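Side-chain contacts in B-agarase (Agarivorans gilvus, PDB 5Z6P), which is a family 50 glycoside hydrolase with agarase activity, probably cleaving beta-glycosidic linkages in agarose: residues W173-L178 with A681-A686; E597-V602 with K635-V640; F620-M625 with Y644-L649; Q694-Y699 with K752-S757. All coordinates share one frame; numbering follows the deposited sequence.

Interaction 1 (W173-L178 with A681-A686); sequences WMWGAL and AGLVTA
Met174 reaches from the bulged end of strand 168-174 to the loop 681-686, and with Trp175 it makes one of the side-chain contacts between the N-terminal carbohydrate-binding-module-like domain and the loop that follows strand 664-668 of the catalytic barrel. The bulge is of the classic kind: Met174 and Trp175 both stand opposite Ser124 of strand 122-129. Taking the strand in order, Met174 comes first. Its side chain starts out toward the loop with CG beside the backbone N (chi1 -61°), then folds at chi2 and chi3, and the terminal methyl is what arrives. Met174 CE sits 3.6 Å from Gly682 O and 4.1 Å from Leu683 CA, so a thioether end rests on loop backbone rather than on a side chain alone. Trp175 follows, where the chain turns its corner. Its CB does not head for the loop, yet the six-membered part of the indole swings over and brings Trp175 CZ2 to 4.4 Å from Leu683 CD2, at a slant to the ring.

On the loop side, Gly682 has a phi of 96°, at which a CB would run into Ala681 O, so the position calls for glycine. Leu683 is held by its backbone: its N meets His670 NE2, and its O meets the amide of Gln110, whose other end takes Thr685 N, so strand 109-117 clasps the same loop. Leu683 CG sits beside the backbone N, and its CD2 methyl touches both partners, lying 4.1 Å from Met174 CE while also meeting the Trp175 indole.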
# COMPACT_ATOMS: atom_id res chain seq x y z
N TRP A 173 1.87 -3.39 14.92
CA TRP A 173 0.43 -3.36 14.73
C TRP A 173 0.06 -3.00 13.29
O TRP A 173 0.49 -1.98 12.76
CB TRP A 173 -0.22 -2.38 15.69
CG TRP A 173 -1.67 -2.60 15.73
CD1 TRP A 173 -2.33 -3.61 16.36
CD2 TRP A 173 -2.67 -1.84 15.06
NE1 TRP A 173 -3.67 -3.51 16.15
CE2 TRP A 173 -3.91 -2.42 15.35
CE3 TRP A 173 -2.64 -0.70 14.25
CZ2 TRP A 173 -5.10 -1.92 14.88
CZ3 TRP A 173 -3.83 -0.20 13.77
CH2 TRP A 173 -5.05 -0.80 14.09
N MET A 174 -0.76 -3.85 12.67
CA MET A 174 -1.06 -3.74 11.24
C MET A 174 -2.52 -3.43 10.90
O MET A 174 -2.79 -2.52 10.12
CB MET A 174 -0.69 -5.04 10.51
CG MET A 174 0.77 -5.45 10.58
SD MET A 174 1.83 -4.24 9.80
CE MET A 174 1.55 -4.52 8.06
N TRP A 175 -3.44 -4.23 11.43
CA TRP A 175 -4.85 -4.17 11.04
C TRP A 175 -5.75 -4.47 12.21
O TRP A 175 -5.32 -5.06 13.19
CB TRP A 175 -5.20 -5.17 9.92
CG TRP A 175 -4.23 -5.28 8.79
CD1 TRP A 175 -3.24 -6.21 8.65
CD2 TRP A 175 -4.18 -4.47 7.61
NE1 TRP A 175 -2.56 -6.01 7.48
CE2 TRP A 175 -3.12 -4.95 6.82
CE3 TRP A 175 -4.94 -3.39 7.15
CZ2 TRP A 175 -2.79 -4.37 5.59
CZ3 TRP A 175 -4.61 -2.82 5.93
CH2 TRP A 175 -3.54 -3.31 5.17
N GLY A 176 -7.02 -4.10 12.07
CA GLY A 176 -8.05 -4.47 13.02
C GLY A 176 -8.19 -3.47 14.14
O GLY A 176 -8.02 -2.27 13.94
N ALA A 177 -8.50 -3.97 15.33
CA ALA A 177 -8.70 -3.12 16.49
C ALA A 177 -7.51 -3.24 17.42
O ALA A 177 -7.01 -4.33 17.66
CB ALA A 177 -9.97 -3.51 17.21
N LEU A 178 -7.06 -2.11 17.95
CA LEU A 178 -5.92 -2.11 18.84
C LEU A 178 -6.27 -2.76 20.17
O LEU A 178 -5.48 -3.50 20.75
CB LEU A 178 -5.43 -0.69 19.07
CG LEU A 178 -4.11 -0.56 19.80
CD1 LEU A 178 -2.99 -0.94 18.87
CD2 LEU A 178 -3.93 0.86 20.32
N ALA A 681 8.47 -1.47 9.33
CA ALA A 681 9.07 -1.91 8.06
C ALA A 681 8.06 -1.97 6.91
O ALA A 681 8.40 -2.36 5.79
CB ALA A 681 9.73 -3.27 8.22
N GLY A 682 6.82 -1.58 7.17
CA GLY A 682 5.85 -1.47 6.10
C GLY A 682 4.96 -2.69 5.90
O GLY A 682 4.77 -3.50 6.80
N LEU A 683 4.41 -2.82 4.70
CA LEU A 683 3.34 -3.79 4.46
C LEU A 683 3.89 -5.20 4.18
O LEU A 683 3.30 -6.21 4.56
CB LEU A 683 2.47 -3.31 3.30
CG LEU A 683 1.77 -1.98 3.56
CD1 LEU A 683 0.96 -1.53 2.34
CD2 LEU A 683 0.87 -2.09 4.77
N VAL A 684 5.02 -5.24 3.50
CA VAL A 684 5.74 -6.47 3.22
C VAL A 684 7.19 -6.27 3.68
O VAL A 684 7.81 -5.27 3.33
CB VAL A 684 5.69 -6.84 1.75
CG1 VAL A 684 6.30 -8.22 1.52
CG2 VAL A 684 4.24 -6.77 1.22
N THR A 685 7.72 -7.20 4.45
CA THR A 685 8.95 -6.92 5.19
C THR A 685 10.11 -7.89 4.93
O THR A 685 9.93 -9.05 4.60
CB THR A 685 8.67 -6.89 6.71
OG1 THR A 685 8.32 -8.19 7.17
CG2 THR A 685 7.54 -5.95 7.01
N ALA A 686 11.32 -7.35 5.09
CA ALA A 686 12.58 -8.07 4.93
C ALA A 686 13.37 -7.96 6.24
O ALA A 686 13.05 -7.12 7.07
CB ALA A 686 13.37 -7.52 3.77

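Interaction 2 (E597-V602 with K635-V640); sequences EYFRVV and KHVDVV
The imidazole of His636 lies with one face on the backbone of Arg600: Arg600 CA stands 3.7 Å above the ring plane, over its centre, and Arg600 CB is 3.8 Å from the ring centroid, 20° off the normal, a CH-pi contact. The Phe599 ring, a neighbour on the same helix, has Tyr598 CD2 over the centre of one face, and Val637 CG1 approaches it obliquely, 4.1 Å from Phe599 CD1. The guanidinium of Arg600 uses its edge, side-on, for the carboxylate of Glu597 one turn earlier. Arg600 NE meets Glu597 OE1 at 3.0 Å and Arg600 NH2 meets Glu597 OE2 at 3.0 Å, both nearly straight and close to the guanidinium plane, although OE1 is approached from well above the carboxylate plane.

A bend at chi3 (81°) carries the guanidinium of Arg600 away from His636 and into this salt bridge. What the imidazole meets is therefore the aliphatic root of the arginine, with Arg600 CB and CG each 3.6 Å from His636 CE1, and the two flat groups stand 67° apart. Closer to the helix backbone, His636 CB packs 3.7 Å from Phe599 O. The Phe599 and Val637 side chains lie alongside one another, heading in one direction.

In the barrel, helix 581-609 thus packs against the connection from helix 627-634 into strand 640-643. Lys603 from the next turn of the long helix bonds His636 O, while Tyr615 of strand 614-615 lies against both Phe599 and Val637, and helix 627-634 adds Ala632 and Ala633 to the surroundings of Phe599.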
# COMPACT_ATOMS: atom_id res chain seq x y z
N GLU A 597 -20.44 2.31 -15.63
CA GLU A 597 -20.71 3.70 -15.95
C GLU A 597 -19.62 4.64 -15.41
O GLU A 597 -19.31 5.62 -16.06
CB GLU A 597 -22.07 4.15 -15.40
CG GLU A 597 -22.50 5.54 -15.86
CD GLU A 597 -22.90 5.62 -17.35
OE1 GLU A 597 -22.84 4.61 -18.06
OE2 GLU A 597 -23.27 6.72 -17.80
N TYR A 598 -19.06 4.36 -14.24
CA TYR A 598 -17.91 5.16 -13.79
C TYR A 598 -16.80 5.09 -14.86
O TYR A 598 -16.29 6.10 -15.32
CB TYR A 598 -17.37 4.67 -12.44
CG TYR A 598 -15.99 5.22 -12.08
CD1 TYR A 598 -15.84 6.44 -11.43
CD2 TYR A 598 -14.84 4.51 -12.40
CE1 TYR A 598 -14.55 6.94 -11.11
CE2 TYR A 598 -13.57 4.98 -12.09
CZ TYR A 598 -13.43 6.20 -11.45
OH TYR A 598 -12.15 6.65 -11.17
N PHE A 599 -16.44 3.88 -15.27
CA PHE A 599 -15.33 3.73 -16.20
C PHE A 599 -15.67 4.30 -17.57
O PHE A 599 -14.79 4.83 -18.24
CB PHE A 599 -14.89 2.27 -16.28
CG PHE A 599 -14.22 1.76 -15.02
CD1 PHE A 599 -12.98 2.26 -14.64
CD2 PHE A 599 -14.82 0.80 -14.23
CE1 PHE A 599 -12.35 1.80 -13.48
CE2 PHE A 599 -14.21 0.35 -13.06
CZ PHE A 599 -12.96 0.86 -12.69
N ARG A 600 -16.94 4.21 -17.97
CA ARG A 600 -17.38 4.75 -19.27
C ARG A 600 -17.25 6.26 -19.30
O ARG A 600 -16.74 6.83 -20.27
CB ARG A 600 -18.85 4.33 -19.59
CG ARG A 600 -19.34 4.71 -21.01
CD ARG A 600 -20.83 4.32 -21.30
NE ARG A 600 -21.73 5.32 -20.74
CZ ARG A 600 -22.17 6.40 -21.39
NH1 ARG A 600 -21.84 6.60 -22.66
NH2 ARG A 600 -22.95 7.27 -20.78
N VAL A 601 -17.71 6.92 -18.24
CA VAL A 601 -17.71 8.38 -18.22
C VAL A 601 -16.27 8.91 -18.20
O VAL A 601 -15.92 9.79 -18.98
CB VAL A 601 -18.50 8.95 -17.02
CG1 VAL A 601 -18.29 10.43 -16.91
CG2 VAL A 601 -20.01 8.64 -17.16
N VAL A 602 -15.43 8.33 -17.34
CA VAL A 602 -14.03 8.73 -17.27
C VAL A 602 -13.34 8.50 -18.61
O VAL A 602 -12.68 9.38 -19.11
CB VAL A 602 -13.25 7.99 -16.17
CG1 VAL A 602 -11.75 8.34 -16.26
CG2 VAL A 602 -13.80 8.33 -14.78
N LYS A 635 -14.01 -3.14 -19.79
CA LYS A 635 -14.85 -2.64 -20.90
C LYS A 635 -14.33 -1.34 -21.46
O LYS A 635 -14.60 -1.00 -22.60
CB LYS A 635 -16.31 -2.42 -20.47
CG LYS A 635 -16.99 -3.63 -19.87
CD LYS A 635 -18.44 -3.34 -19.50
CE LYS A 635 -19.06 -4.55 -18.82
NZ LYS A 635 -20.39 -4.22 -18.25
N HIS A 636 -13.60 -0.58 -20.64
CA HIS A 636 -13.33 0.81 -20.99
C HIS A 636 -11.86 1.25 -20.85
O HIS A 636 -11.43 2.12 -21.58
CB HIS A 636 -14.24 1.74 -20.16
CG HIS A 636 -15.70 1.51 -20.40
ND1 HIS A 636 -16.35 1.91 -21.55
CD2 HIS A 636 -16.65 0.90 -19.64
CE1 HIS A 636 -17.61 1.54 -21.50
NE2 HIS A 636 -17.83 0.93 -20.35
N VAL A 637 -11.10 0.69 -19.92
CA VAL A 637 -9.72 1.12 -19.78
C VAL A 637 -8.84 0.55 -20.88
O VAL A 637 -9.20 -0.42 -21.55
CB VAL A 637 -9.12 0.75 -18.40
CG1 VAL A 637 -10.03 1.26 -17.27
CG2 VAL A 637 -8.90 -0.74 -18.29
N ASP A 638 -7.68 1.16 -21.08
CA ASP A 638 -6.71 0.63 -21.99
C ASP A 638 -5.82 -0.39 -21.26
O ASP A 638 -5.43 -1.42 -21.83
CB ASP A 638 -5.89 1.76 -22.58
CG ASP A 638 -6.73 2.69 -23.46
OD1 ASP A 638 -7.41 2.21 -24.37
OD2 ASP A 638 -6.69 3.89 -23.23
N VAL A 639 -5.50 -0.10 -20.00
CA VAL A 639 -4.72 -0.98 -19.16
C VAL A 639 -5.39 -1.05 -17.81
O VAL A 639 -5.78 -0.01 -17.27
CB VAL A 639 -3.27 -0.49 -18.97
CG1 VAL A 639 -2.49 -1.44 -18.05
CG2 VAL A 639 -2.56 -0.32 -20.28
N VAL A 640 -5.53 -2.25 -17.26
CA VAL A 640 -6.09 -2.38 -15.92
C VAL A 640 -4.96 -2.26 -14.89
O VAL A 640 -3.91 -2.91 -15.03
CB VAL A 640 -6.85 -3.71 -15.73
CG1 VAL A 640 -7.54 -3.72 -14.38
CG2 VAL A 640 -7.89 -3.91 -16.84

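Interaction 3 (F620-M625 with Y644-L649); sequences FADWGM and YYKEGL
Tyr644 leads the second segment and touches Asp622 through its ring, where CE1 comes to 4.4 Å from Asp622 CB at an oblique angle. One face of that ring carries Lys646 CG, 3.4 Å above the plane and displaced toward the rim, and Asp622 CB approaches from this same side of the ring; Trp654 meets it edge-to-face. Next comes Tyr645, which joins through its backbone. Tyr645 N donates to a water at 3.0 Å, and that water gives a weak bond of 2.9 Å to Asp622 OD2.

These residues sit on loops following strands 614-615 and 640-643, at the strand ends where (beta/alpha)8 glycosidases carry their active site. Asp622 is the second residue of a type I beta turn, Ala621 to Gly624. With chi1 at 64°, its carboxylate lies between the backbone N and the carbonyl carbon, and the side chain points across to the other loop.

Lys646 follows, its chain bent at chi2 (-70°) and crossing the aspartate at about a right angle. Lys646 CE passes 3.8 Å from Asp622 OD2, but Lys646 NZ stays 4.3 Å from that oxygen, too far for a salt bridge. A second water spans the difference, donating to Asp622 OD2 at 2.8 Å and accepting from Lys646 NZ at 3.0 Å. The ammonium also bonds His193 NE2, on strand 185-193 of the N-terminal domain.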
# COMPACT_ATOMS: atom_id res chain seq x y z
N PHE A 620 -6.77 -0.64 -8.46
CA PHE A 620 -7.50 -1.48 -7.51
C PHE A 620 -6.65 -1.92 -6.31
O PHE A 620 -5.64 -2.61 -6.49
CB PHE A 620 -8.03 -2.75 -8.21
CG PHE A 620 -9.08 -2.51 -9.26
CD1 PHE A 620 -10.30 -1.92 -8.93
CD2 PHE A 620 -8.88 -2.91 -10.57
CE1 PHE A 620 -11.29 -1.72 -9.90
CE2 PHE A 620 -9.86 -2.72 -11.55
CZ PHE A 620 -11.06 -2.12 -11.20
N ALA A 621 -7.05 -1.57 -5.09
CA ALA A 621 -6.44 -2.21 -3.92
C ALA A 621 -7.01 -3.62 -3.80
O ALA A 621 -8.10 -3.88 -4.31
CB ALA A 621 -6.71 -1.42 -2.66
N ASP A 622 -6.29 -4.51 -3.12
CA ASP A 622 -6.73 -5.89 -3.00
C ASP A 622 -8.00 -6.03 -2.14
O ASP A 622 -8.72 -7.02 -2.26
CB ASP A 622 -5.59 -6.80 -2.47
CG ASP A 622 -5.12 -6.45 -1.05
OD1 ASP A 622 -5.54 -5.44 -0.47
OD2 ASP A 622 -4.28 -7.19 -0.51
N TRP A 623 -8.28 -5.02 -1.30
CA TRP A 623 -9.52 -4.99 -0.52
C TRP A 623 -10.62 -4.18 -1.22
O TRP A 623 -11.73 -4.03 -0.72
CB TRP A 623 -9.27 -4.39 0.87
CG TRP A 623 -8.42 -3.16 0.83
CD1 TRP A 623 -7.09 -3.07 1.14
CD2 TRP A 623 -8.82 -1.84 0.43
NE1 TRP A 623 -6.65 -1.79 0.95
CE2 TRP A 623 -7.69 -1.01 0.53
CE3 TRP A 623 -10.02 -1.27 -0.00
CZ2 TRP A 623 -7.73 0.34 0.21
CZ3 TRP A 623 -10.06 0.06 -0.31
CH2 TRP A 623 -8.92 0.85 -0.19
N GLY A 624 -10.28 -3.63 -2.38
CA GLY A 624 -11.22 -2.83 -3.14
C GLY A 624 -11.30 -3.34 -4.56
O GLY A 624 -11.13 -2.58 -5.50
N MET A 625 -11.55 -4.63 -4.70
CA MET A 625 -11.71 -5.24 -6.01
C MET A 625 -12.47 -6.54 -5.96
O MET A 625 -12.55 -7.20 -4.92
CB MET A 625 -10.35 -5.45 -6.69
CG MET A 625 -9.45 -6.42 -6.00
SD MET A 625 -8.00 -6.74 -7.03
CE MET A 625 -8.57 -8.10 -8.04
N TYR A 644 -0.44 -3.94 -5.37
CA TYR A 644 -0.32 -5.27 -4.80
C TYR A 644 0.90 -5.44 -3.92
O TYR A 644 2.01 -5.67 -4.39
CB TYR A 644 -0.31 -6.33 -5.90
CG TYR A 644 -0.75 -7.69 -5.42
CD1 TYR A 644 -2.05 -7.90 -4.99
CD2 TYR A 644 0.14 -8.77 -5.40
CE1 TYR A 644 -2.45 -9.13 -4.54
CE2 TYR A 644 -0.26 -10.01 -4.96
CZ TYR A 644 -1.56 -10.18 -4.53
OH TYR A 644 -2.00 -11.40 -4.08
N TYR A 645 0.64 -5.32 -2.62
CA TYR A 645 1.65 -5.37 -1.58
C TYR A 645 1.77 -6.79 -1.05
O TYR A 645 1.25 -7.10 0.02
CB TYR A 645 1.30 -4.39 -0.47
CG TYR A 645 1.46 -2.93 -0.88
CD1 TYR A 645 2.71 -2.34 -0.89
CD2 TYR A 645 0.37 -2.16 -1.25
CE1 TYR A 645 2.88 -1.01 -1.24
CE2 TYR A 645 0.52 -0.84 -1.61
CZ TYR A 645 1.78 -0.26 -1.59
OH TYR A 645 1.95 1.06 -1.94
N LYS A 646 2.41 -7.65 -1.84
CA LYS A 646 2.72 -9.01 -1.42
C LYS A 646 4.12 -9.30 -1.95
O LYS A 646 4.75 -8.43 -2.53
CB LYS A 646 1.69 -10.01 -1.97
CG LYS A 646 0.23 -9.75 -1.55
CD LYS A 646 -0.02 -10.01 -0.08
CE LYS A 646 -1.26 -9.26 0.42
NZ LYS A 646 -1.37 -9.25 1.90
N GLU A 647 4.60 -10.52 -1.78
CA GLU A 647 5.95 -10.84 -2.20
C GLU A 647 6.07 -10.94 -3.73
O GLU A 647 7.17 -10.88 -4.26
CB GLU A 647 6.42 -12.13 -1.53
CG GLU A 647 6.54 -12.01 -0.01
CD GLU A 647 7.25 -13.19 0.63
OE1 GLU A 647 7.91 -13.96 -0.09
OE2 GLU A 647 7.15 -13.34 1.86
N GLY A 648 4.93 -11.06 -4.41
CA GLY A 648 4.86 -11.05 -5.86
C GLY A 648 3.49 -11.52 -6.34
O GLY A 648 2.59 -11.72 -5.52
N LEU A 649 3.34 -11.69 -7.65
CA LEU A 649 2.08 -12.11 -8.25
C LEU A 649 1.86 -13.61 -8.07
O LEU A 649 2.00 -14.40 -9.00
CB LEU A 649 2.03 -11.75 -9.75
CG LEU A 649 2.33 -10.28 -10.07
CD1 LEU A 649 2.21 -10.00 -11.58
CD2 LEU A 649 1.41 -9.37 -9.28
O HOH W 1 -2.03 -5.63 -1.33
O HOH W 2 -3.49 -7.10 2.22

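Interaction 4 (Q694-Y699 with K752-S757); sequences QMFERY and KRVNQS
The polar part of the contact is a salt bridge in which Arg753 closes side-on upon a single oxygen of Glu697. Arg753 NE and NH2 each lie 2.7 Å from Glu697 OE1, which sits in the guanidinium plane. Both donors reach OE1 from the same face of the carboxylate, well out of its plane, and the two groups are turned 39° against each other. Because one oxygen takes both N-H groups, each bond is noticeably bent. The other oxygen, Glu697 OE2, lies beside the root of the arginine, 3.6 Å from Arg753 CB.

Glu697 and Arg753 belong to helices 689-704 and 745-762, the helices that precede and follow strand 709-714 along the chain, in what is probably a (beta/alpha)8 barrel. Here their axes pass 9.7 Å apart and run nearly parallel, at 26°.

Below the charged pair the contact is apolar, and Val754 CG2 does the touching. Val754 CG2 stands 3.9 Å from Glu697 CA and 4.1 Å from Glu697 CG, so the methyl lies against the stem of the glutamate. Phe696, whose ring is swung toward the second helix, meets the same methyl obliquely through CE1 at 3.9 Å.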
# COMPACT_ATOMS: atom_id res chain seq x y z
N GLN A 694 16.80 -8.13 -2.58
CA GLN A 694 16.48 -9.49 -3.02
C GLN A 694 14.97 -9.65 -3.24
O GLN A 694 14.52 -10.22 -4.24
CB GLN A 694 16.96 -10.54 -2.01
CG GLN A 694 18.48 -10.77 -1.98
CD GLN A 694 18.95 -11.53 -0.74
OE1 GLN A 694 18.28 -11.53 0.29
NE2 GLN A 694 20.10 -12.17 -0.83
N MET A 695 14.18 -9.14 -2.31
CA MET A 695 12.74 -9.31 -2.44
C MET A 695 12.19 -8.45 -3.57
O MET A 695 11.24 -8.85 -4.22
CB MET A 695 12.05 -9.02 -1.11
CG MET A 695 12.41 -10.05 -0.04
SD MET A 695 11.64 -9.79 1.56
CE MET A 695 9.96 -10.33 1.20
N PHE A 696 12.80 -7.29 -3.81
CA PHE A 696 12.43 -6.45 -4.94
C PHE A 696 12.59 -7.26 -6.23
O PHE A 696 11.70 -7.28 -7.09
CB PHE A 696 13.28 -5.18 -4.99
CG PHE A 696 13.01 -4.32 -6.21
CD1 PHE A 696 13.66 -4.57 -7.41
CD2 PHE A 696 12.14 -3.24 -6.13
CE1 PHE A 696 13.42 -3.79 -8.52
CE2 PHE A 696 11.89 -2.44 -7.24
CZ PHE A 696 12.53 -2.72 -8.45
N GLU A 697 13.72 -7.93 -6.35
CA GLU A 697 14.01 -8.69 -7.55
C GLU A 697 13.03 -9.84 -7.71
O GLU A 697 12.52 -10.06 -8.80
CB GLU A 697 15.45 -9.22 -7.54
CG GLU A 697 15.80 -10.00 -8.78
CD GLU A 697 17.29 -10.15 -8.98
OE1 GLU A 697 18.04 -10.11 -7.98
OE2 GLU A 697 17.71 -10.29 -10.15
N ARG A 698 12.77 -10.57 -6.63
CA ARG A 698 11.84 -11.69 -6.68
C ARG A 698 10.44 -11.24 -7.12
O ARG A 698 9.80 -11.90 -7.94
CB ARG A 698 11.77 -12.39 -5.33
CG ARG A 698 12.94 -13.33 -5.02
CD ARG A 698 12.69 -14.08 -3.71
NE ARG A 698 13.84 -13.97 -2.83
CZ ARG A 698 13.77 -13.73 -1.53
NH1 ARG A 698 12.60 -13.59 -0.93
NH2 ARG A 698 14.88 -13.64 -0.84
N TYR A 699 9.98 -10.12 -6.58
CA TYR A 699 8.71 -9.55 -7.00
C TYR A 699 8.74 -9.29 -8.48
O TYR A 699 7.88 -9.76 -9.20
CB TYR A 699 8.40 -8.24 -6.25
CG TYR A 699 6.97 -7.71 -6.46
CD1 TYR A 699 6.58 -7.10 -7.65
CD2 TYR A 699 6.03 -7.80 -5.44
CE1 TYR A 699 5.26 -6.59 -7.81
CE2 TYR A 699 4.71 -7.32 -5.61
CZ TYR A 699 4.34 -6.72 -6.78
OH TYR A 699 3.05 -6.25 -6.90
N LYS A 752 18.89 -2.52 -10.99
CA LYS A 752 19.75 -2.72 -12.16
C LYS A 752 19.71 -4.16 -12.71
O LYS A 752 19.65 -4.36 -13.91
CB LYS A 752 21.20 -2.31 -11.84
CG LYS A 752 21.38 -0.80 -11.75
CD LYS A 752 22.83 -0.42 -11.59
CE LYS A 752 22.96 1.07 -11.41
NZ LYS A 752 24.38 1.52 -11.52
N ARG A 753 19.73 -5.15 -11.83
CA ARG A 753 19.59 -6.54 -12.27
C ARG A 753 18.25 -6.76 -12.98
O ARG A 753 18.22 -7.31 -14.07
CB ARG A 753 19.74 -7.51 -11.09
CG ARG A 753 21.15 -7.50 -10.45
CD ARG A 753 21.36 -8.69 -9.54
NE ARG A 753 20.32 -8.77 -8.52
CZ ARG A 753 20.36 -8.12 -7.36
NH1 ARG A 753 21.40 -7.35 -7.05
NH2 ARG A 753 19.35 -8.24 -6.51
N VAL A 754 17.15 -6.32 -12.37
CA VAL A 754 15.86 -6.43 -13.03
C VAL A 754 15.82 -5.72 -14.39
O VAL A 754 15.46 -6.32 -15.41
CB VAL A 754 14.74 -5.86 -12.16
CG1 VAL A 754 13.43 -5.76 -12.99
CG2 VAL A 754 14.55 -6.70 -10.88
N ASN A 755 16.24 -4.46 -14.40
CA ASN A 755 16.08 -3.61 -15.56
C ASN A 755 16.98 -4.00 -16.74
O ASN A 755 16.63 -3.74 -17.89
CB ASN A 755 16.33 -2.16 -15.17
CG ASN A 755 15.17 -1.56 -14.35
OD1 ASN A 755 14.03 -1.97 -14.49
ND2 ASN A 755 15.48 -0.58 -13.52
N GLN A 756 18.12 -4.62 -16.45
CA GLN A 756 19.03 -5.04 -17.51
C GLN A 756 18.62 -6.40 -18.07
O GLN A 756 18.93 -6.72 -19.21
CB GLN A 756 20.48 -5.09 -17.01
CG GLN A 756 20.82 -6.34 -16.20
CD GLN A 756 22.31 -6.51 -15.96
OE1 GLN A 756 23.13 -6.00 -16.72
NE2 GLN A 756 22.67 -7.25 -14.90
N SER A 757 17.91 -7.20 -17.28
CA SER A 757 17.50 -8.52 -17.73
C SER A 757 16.07 -8.59 -18.31
O SER A 757 15.80 -9.43 -19.15
CB SER A 757 17.65 -9.52 -16.59
OG SER A 757 16.51 -9.53 -15.75

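How the interactions relate
Interaction 1 spans the chain most widely, joining the N-terminal domain to the loop after strand 664-668. Interactions 2 and 3 are nested inside that span and alternate with each other along the sequence, while interaction 4 comes later. Interaction 3 is central: its centre lies about 15 Å from interaction 1, 20 Å from interaction 2 and 19 Å from interaction 4, and it touches all three. Leu683 and Val684 pack on Tyr645, Phe599 meets Phe620, and Tyr699 OH probably bonds Tyr644 O. Interactions 1 and 2 are 32 Å apart between centres. The barrel's outer helices are thus connected through its strand-end loops to the N-terminal domain.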